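Local coordinates for activator of Hsp90 ATPase homologue 1/2-like C-terminal domain-containing protein (Mycobacterium smegmatis, PDB 3UID), which is probably a type II toxin of the SRPBCC superfamily, being the structural homologue of a tuberculosis toxin involved in the hypoxic response, at residues A[15-21]-A[122-128]; A[56-62]-A[77-83]. All coordinates share one frame; numbering follows the deposited sequence.

Contact 1 (A[15-21]-A[122-128]); sequences LTITAEF and TRATYVG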
# COMPACT_ATOMS: atom_id res chain seq x y z
N LEU A 15 7.76 7.37 6.36
CA LEU A 15 7.76 5.96 6.73
C LEU A 15 8.03 5.13 5.49
O LEU A 15 7.26 5.17 4.53
CB LEU A 15 6.43 5.55 7.37
CG LEU A 15 6.26 4.05 7.60
CD1 LEU A 15 7.26 3.55 8.64
CD2 LEU A 15 4.84 3.74 8.05
N THR A 16 9.16 4.43 5.48
CA THR A 16 9.57 3.64 4.33
C THR A 16 9.59 2.17 4.69
O THR A 16 10.20 1.76 5.68
CB THR A 16 10.96 4.09 3.84
OG1 THR A 16 10.90 5.47 3.46
CG2 THR A 16 11.37 3.28 2.63
N ILE A 17 8.87 1.38 3.91
CA ILE A 17 8.89 -0.06 4.06
C ILE A 17 9.53 -0.65 2.81
O ILE A 17 9.21 -0.27 1.68
CB ILE A 17 7.47 -0.61 4.28
CG1 ILE A 17 6.89 0.00 5.55
CG2 ILE A 17 7.51 -2.13 4.35
CD1 ILE A 17 5.64 -0.67 6.06
N THR A 18 10.48 -1.55 3.02
CA THR A 18 11.17 -2.21 1.92
C THR A 18 10.83 -3.69 1.96
O THR A 18 10.75 -4.29 3.04
CB THR A 18 12.69 -2.00 2.02
OG1 THR A 18 12.99 -0.60 2.12
CG2 THR A 18 13.40 -2.58 0.80
N ALA A 19 10.60 -4.27 0.79
CA ALA A 19 10.32 -5.69 0.67
C ALA A 19 11.14 -6.28 -0.45
O ALA A 19 11.58 -5.56 -1.35
CB ALA A 19 8.86 -5.92 0.37
N GLU A 20 11.37 -7.58 -0.36
CA GLU A 20 11.94 -8.33 -1.47
C GLU A 20 10.99 -9.43 -1.89
O GLU A 20 10.44 -10.16 -1.05
CB GLU A 20 13.31 -8.88 -1.09
CG GLU A 20 14.36 -7.78 -1.00
CD GLU A 20 15.69 -8.26 -0.47
OE1 GLU A 20 15.94 -9.49 -0.48
OE2 GLU A 20 16.49 -7.41 -0.04
N PHE A 21 10.76 -9.54 -3.19
CA PHE A 21 9.81 -10.52 -3.73
C PHE A 21 10.51 -11.42 -4.73
O PHE A 21 11.30 -10.95 -5.54
CB PHE A 21 8.67 -9.81 -4.45
CG PHE A 21 7.81 -8.94 -3.56
CD1 PHE A 21 7.15 -9.48 -2.47
CD2 PHE A 21 7.65 -7.59 -3.84
CE1 PHE A 21 6.34 -8.68 -1.66
CE2 PHE A 21 6.84 -6.79 -3.04
CZ PHE A 21 6.19 -7.33 -1.95
N THR A 122 12.47 -8.80 -7.23
CA THR A 122 12.06 -7.41 -7.09
C THR A 122 12.32 -6.87 -5.70
O THR A 122 11.95 -7.49 -4.70
CB THR A 122 10.55 -7.25 -7.37
OG1 THR A 122 10.28 -7.64 -8.71
CG2 THR A 122 10.10 -5.80 -7.16
N ARG A 123 12.97 -5.71 -5.64
CA ARG A 123 12.95 -4.94 -4.42
C ARG A 123 11.87 -3.88 -4.56
O ARG A 123 11.86 -3.12 -5.55
CB ARG A 123 14.30 -4.28 -4.16
CG ARG A 123 14.24 -3.27 -3.02
CD ARG A 123 15.61 -2.71 -2.72
NE ARG A 123 16.51 -3.75 -2.23
CZ ARG A 123 17.79 -3.55 -1.93
NH1 ARG A 123 18.32 -2.34 -2.07
NH2 ARG A 123 18.54 -4.55 -1.49
N ALA A 124 10.97 -3.83 -3.59
CA ALA A 124 9.91 -2.84 -3.57
C ALA A 124 10.15 -1.87 -2.44
O ALA A 124 10.35 -2.30 -1.30
CB ALA A 124 8.57 -3.51 -3.39
N THR A 125 10.11 -0.58 -2.75
CA THR A 125 10.28 0.45 -1.74
C THR A 125 9.03 1.30 -1.70
O THR A 125 8.64 1.88 -2.72
CB THR A 125 11.51 1.33 -2.03
OG1 THR A 125 12.67 0.49 -2.14
CG2 THR A 125 11.72 2.33 -0.91
N TYR A 126 8.39 1.35 -0.54
CA TYR A 126 7.16 2.09 -0.36
C TYR A 126 7.43 3.27 0.58
O TYR A 126 7.63 3.07 1.78
CB TYR A 126 6.10 1.19 0.27
CG TYR A 126 5.86 -0.15 -0.43
CD1 TYR A 126 4.85 -0.29 -1.37
CD2 TYR A 126 6.62 -1.27 -0.11
CE1 TYR A 126 4.60 -1.53 -1.98
CE2 TYR A 126 6.39 -2.51 -0.72
CZ TYR A 126 5.38 -2.63 -1.65
OH TYR A 126 5.14 -3.84 -2.26
N VAL A 127 7.45 4.47 0.03
CA VAL A 127 7.80 5.66 0.80
C VAL A 127 6.59 6.56 0.98
O VAL A 127 6.04 7.08 0.00
CB VAL A 127 8.91 6.50 0.11
CG1 VAL A 127 9.26 7.73 0.96
CG2 VAL A 127 10.16 5.65 -0.15
N GLY A 128 6.19 6.75 2.23
CA GLY A 128 5.07 7.62 2.58
C GLY A 128 5.59 8.85 3.29
O GLY A 128 6.35 8.74 4.26
O HOH W 1 14.50 0.64 0.51

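Contact 2 (A[56-62]-A[77-83]); sequences LRPGGRV and YWEITAV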
# COMPACT_ATOMS: atom_id res chain seq x y z
N LEU A 56 -5.54 3.06 -12.50
CA LEU A 56 -4.12 3.36 -12.27
C LEU A 56 -3.52 4.16 -13.41
O LEU A 56 -2.80 3.62 -14.26
CB LEU A 56 -3.32 2.07 -12.02
CG LEU A 56 -1.89 2.23 -11.50
CD1 LEU A 56 -1.85 2.97 -10.19
CD2 LEU A 56 -1.22 0.85 -11.35
N ARG A 57 -3.82 5.45 -13.42
CA ARG A 57 -3.32 6.38 -14.42
C ARG A 57 -3.31 7.74 -13.74
O ARG A 57 -4.08 7.96 -12.80
CB ARG A 57 -4.24 6.39 -15.65
CG ARG A 57 -3.52 6.73 -16.96
CD ARG A 57 -2.47 5.67 -17.34
NE ARG A 57 -1.09 6.06 -17.00
CZ ARG A 57 -0.09 6.08 -17.87
NH1 ARG A 57 -0.30 5.73 -19.13
NH2 ARG A 57 1.13 6.45 -17.48
N PRO A 58 -2.44 8.65 -14.18
CA PRO A 58 -2.41 9.97 -13.54
C PRO A 58 -3.78 10.64 -13.59
O PRO A 58 -4.41 10.67 -14.65
CB PRO A 58 -1.38 10.73 -14.37
CG PRO A 58 -0.47 9.66 -14.89
CD PRO A 58 -1.38 8.50 -15.19
N GLY A 59 -4.24 11.16 -12.46
CA GLY A 59 -5.56 11.73 -12.35
C GLY A 59 -6.62 10.71 -11.95
O GLY A 59 -7.75 11.06 -11.64
N GLY A 60 -6.24 9.44 -11.95
CA GLY A 60 -7.17 8.39 -11.58
C GLY A 60 -7.33 8.27 -10.08
O GLY A 60 -6.63 8.94 -9.32
N ARG A 61 -8.27 7.44 -9.67
CA ARG A 61 -8.49 7.17 -8.25
C ARG A 61 -8.54 5.67 -7.99
O ARG A 61 -8.99 4.89 -8.84
CB ARG A 61 -9.80 7.80 -7.78
CG ARG A 61 -9.74 9.28 -7.60
CD ARG A 61 -10.92 9.77 -6.80
NE ARG A 61 -10.88 11.22 -6.66
CZ ARG A 61 -10.84 11.86 -5.49
NH1 ARG A 61 -10.87 11.18 -4.35
NH2 ARG A 61 -10.80 13.19 -5.48
N VAL A 62 -8.08 5.29 -6.81
CA VAL A 62 -8.35 3.96 -6.27
C VAL A 62 -9.08 4.15 -4.96
O VAL A 62 -8.63 4.91 -4.10
CB VAL A 62 -7.07 3.16 -6.02
CG1 VAL A 62 -7.40 1.77 -5.44
CG2 VAL A 62 -6.25 3.03 -7.30
N TYR A 77 -8.72 6.25 0.03
CA TYR A 77 -8.66 6.49 -1.40
C TYR A 77 -7.28 6.96 -1.79
O TYR A 77 -6.57 7.58 -1.01
CB TYR A 77 -9.71 7.53 -1.81
CG TYR A 77 -9.54 8.86 -1.10
CD1 TYR A 77 -8.79 9.88 -1.67
CD2 TYR A 77 -10.09 9.07 0.15
CE1 TYR A 77 -8.60 11.08 -1.01
CE2 TYR A 77 -9.91 10.27 0.81
CZ TYR A 77 -9.17 11.28 0.22
OH TYR A 77 -9.00 12.47 0.89
N TRP A 78 -6.91 6.63 -3.02
CA TRP A 78 -5.67 7.12 -3.60
C TRP A 78 -6.02 8.06 -4.75
O TRP A 78 -6.85 7.72 -5.60
CB TRP A 78 -4.86 5.96 -4.17
CG TRP A 78 -4.31 4.97 -3.19
CD1 TRP A 78 -4.37 5.01 -1.82
CD2 TRP A 78 -3.60 3.78 -3.52
NE1 TRP A 78 -3.73 3.92 -1.29
CE2 TRP A 78 -3.25 3.15 -2.31
CE3 TRP A 78 -3.20 3.20 -4.73
CZ2 TRP A 78 -2.55 1.94 -2.28
CZ3 TRP A 78 -2.50 2.00 -4.70
CH2 TRP A 78 -2.17 1.40 -3.48
N GLU A 79 -5.39 9.24 -4.79
CA GLU A 79 -5.41 10.08 -5.98
C GLU A 79 -4.09 9.88 -6.69
O GLU A 79 -3.04 10.29 -6.18
CB GLU A 79 -5.62 11.56 -5.62
CG GLU A 79 -6.91 11.84 -4.86
CD GLU A 79 -7.11 13.32 -4.54
OE1 GLU A 79 -6.30 14.16 -4.98
OE2 GLU A 79 -8.09 13.63 -3.84
N ILE A 80 -4.13 9.22 -7.84
CA ILE A 80 -2.91 8.89 -8.57
C ILE A 80 -2.31 10.13 -9.24
O ILE A 80 -2.99 10.84 -9.98
CB ILE A 80 -3.16 7.80 -9.64
CG1 ILE A 80 -3.90 6.61 -9.02
CG2 ILE A 80 -1.85 7.35 -10.27
CD1 ILE A 80 -3.18 5.91 -7.90
N THR A 81 -1.03 10.38 -8.96
CA THR A 81 -0.37 11.55 -9.54
C THR A 81 0.65 11.22 -10.65
O THR A 81 0.89 12.05 -11.53
CB THR A 81 0.31 12.40 -8.46
OG1 THR A 81 1.28 11.62 -7.78
CG2 THR A 81 -0.73 12.93 -7.47
N ALA A 82 1.24 10.03 -10.60
CA ALA A 82 2.21 9.63 -11.62
C ALA A 82 2.18 8.13 -11.79
O ALA A 82 1.97 7.40 -10.82
CB ALA A 82 3.61 10.09 -11.23
N VAL A 83 2.38 7.66 -13.02
CA VAL A 83 2.45 6.23 -13.31
C VAL A 83 3.57 5.97 -14.32
O VAL A 83 3.57 6.53 -15.41
CB VAL A 83 1.10 5.72 -13.88
CG1 VAL A 83 1.19 4.23 -14.21
CG2 VAL A 83 -0.03 5.99 -12.89

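Contact 1 (A[15-21]-A[122-128])
F21 and Y126 reach toward each other from opposite directions along the helix-facing side of two antiparallel strands. The phenol oxygen Y126 OH arrives at the edge of the F21 ring, in its plane, 3.5 Å from F21 CE2. With CG anti to its carbonyl carbon (chi1 -64°), F21 brings the same CE2 to 3.7 Å from the methyl A124 CB. I17 O meets the edge of the Y126 ring in its plane, 3.3 Å from Y126 CD2, while the tyrosine hydroxyl is hydrogen-bonded to Y32. The rung of A19 and A124 lies between those of F21 with T122 and I17 with Y126, its small methyls on the same face as the aromatic rings. A regular ladder of eight backbone hydrogen bonds joins strands 14-21 and 121-129 of the helix-grip (Bet v 1-like) fold, in which helix 144-158 lies against L15, I17 and F21. On the other face the residues are mostly polar. T16 and T125 meet methyl to methyl, CG2 to CG2 at 3.7 Å, and T16 OG1 sits alongside the branches of V127. A water lies between T18 OG1 and T125 OG1. Farther along, E20 and R123 run side by side; in the conformer modelled here their salt bridge is long and tentative, 3.8 Å from E20 OE2 to R123 NH2.

Contact 2 (A[56-62]-A[77-83])
I80 CD1 meets L56 CD1 at 4.0 Å, these two side chains crossing at about a right angle. V83 continues this apolar layer: its CG2 branch lies 3.7 Å from P58 CD and also approaches L56. At the other end V62 and W78 point the same way, with V62 CG2 near the six-membered part of the indole at CE3; W78 also stacks on F91 and meets Y64 edge to face. The carbonyl of R57 packs on the I80 side chain, R57 O lying 3.3 Å from I80 CB.

The backbone bonds belong to two settings. V62 and W78 form an antiparallel hydrogen-bonded pair. Before the strand the chain makes a type II turn from R57 to G60, closed by the bond from G60 N to R57 O, with P58 and G59 at its corner and G59 at the positive phi (89°) characteristic of this turn. The turn remains tied to the hairpin partner, since G59 N donates to I80 O at 2.8 Å and I80 N donates to G60 O at 2.9 Å.

Among the charged groups, the chain of R61, extended from CG to NE, runs beside E79, whose CG sits over the centre of one guanidinium face. The planes of guanidinium and carboxylate are 56° apart and E79 OE2 stands well out of the guanidinium plane, 3.2 Å from R61 NH2, so the salt bridge is electrostatic without a directed N-H. R57, bent at chi2 and chi3, brings NH2 to V83 O in a weak hydrogen bond, while its NE, packed near V83 CB, is buried without a hydrogen-bond partner. Directional backbone bonds and apolar packing thus carry the contact; R61 and E79 add undirected attraction, and R57 one weak bond.

Overall arrangement
Both contacts belong to one antiparallel sheet, yet they share no strand: contact 1 joins 14-21 to 121-129, while contact 2 ties strand 73-84 to strand 61-67 and the turn before it. Their centres are about 19 Å apart; in sequence, contact 2 is nested inside the loop closed by contact 1. Both are partly buried. Contact 1, a regular strand pair, turns a largely apolar face toward helix 144-158 and a mostly polar one outward. Contact 2 combines buried I80, V62 and W78 with exposed arginines and a turn. The charge pair is long in the first and undirected in the second. Helix 25-33 touches both, through F21 and T122, and through L56 and V83.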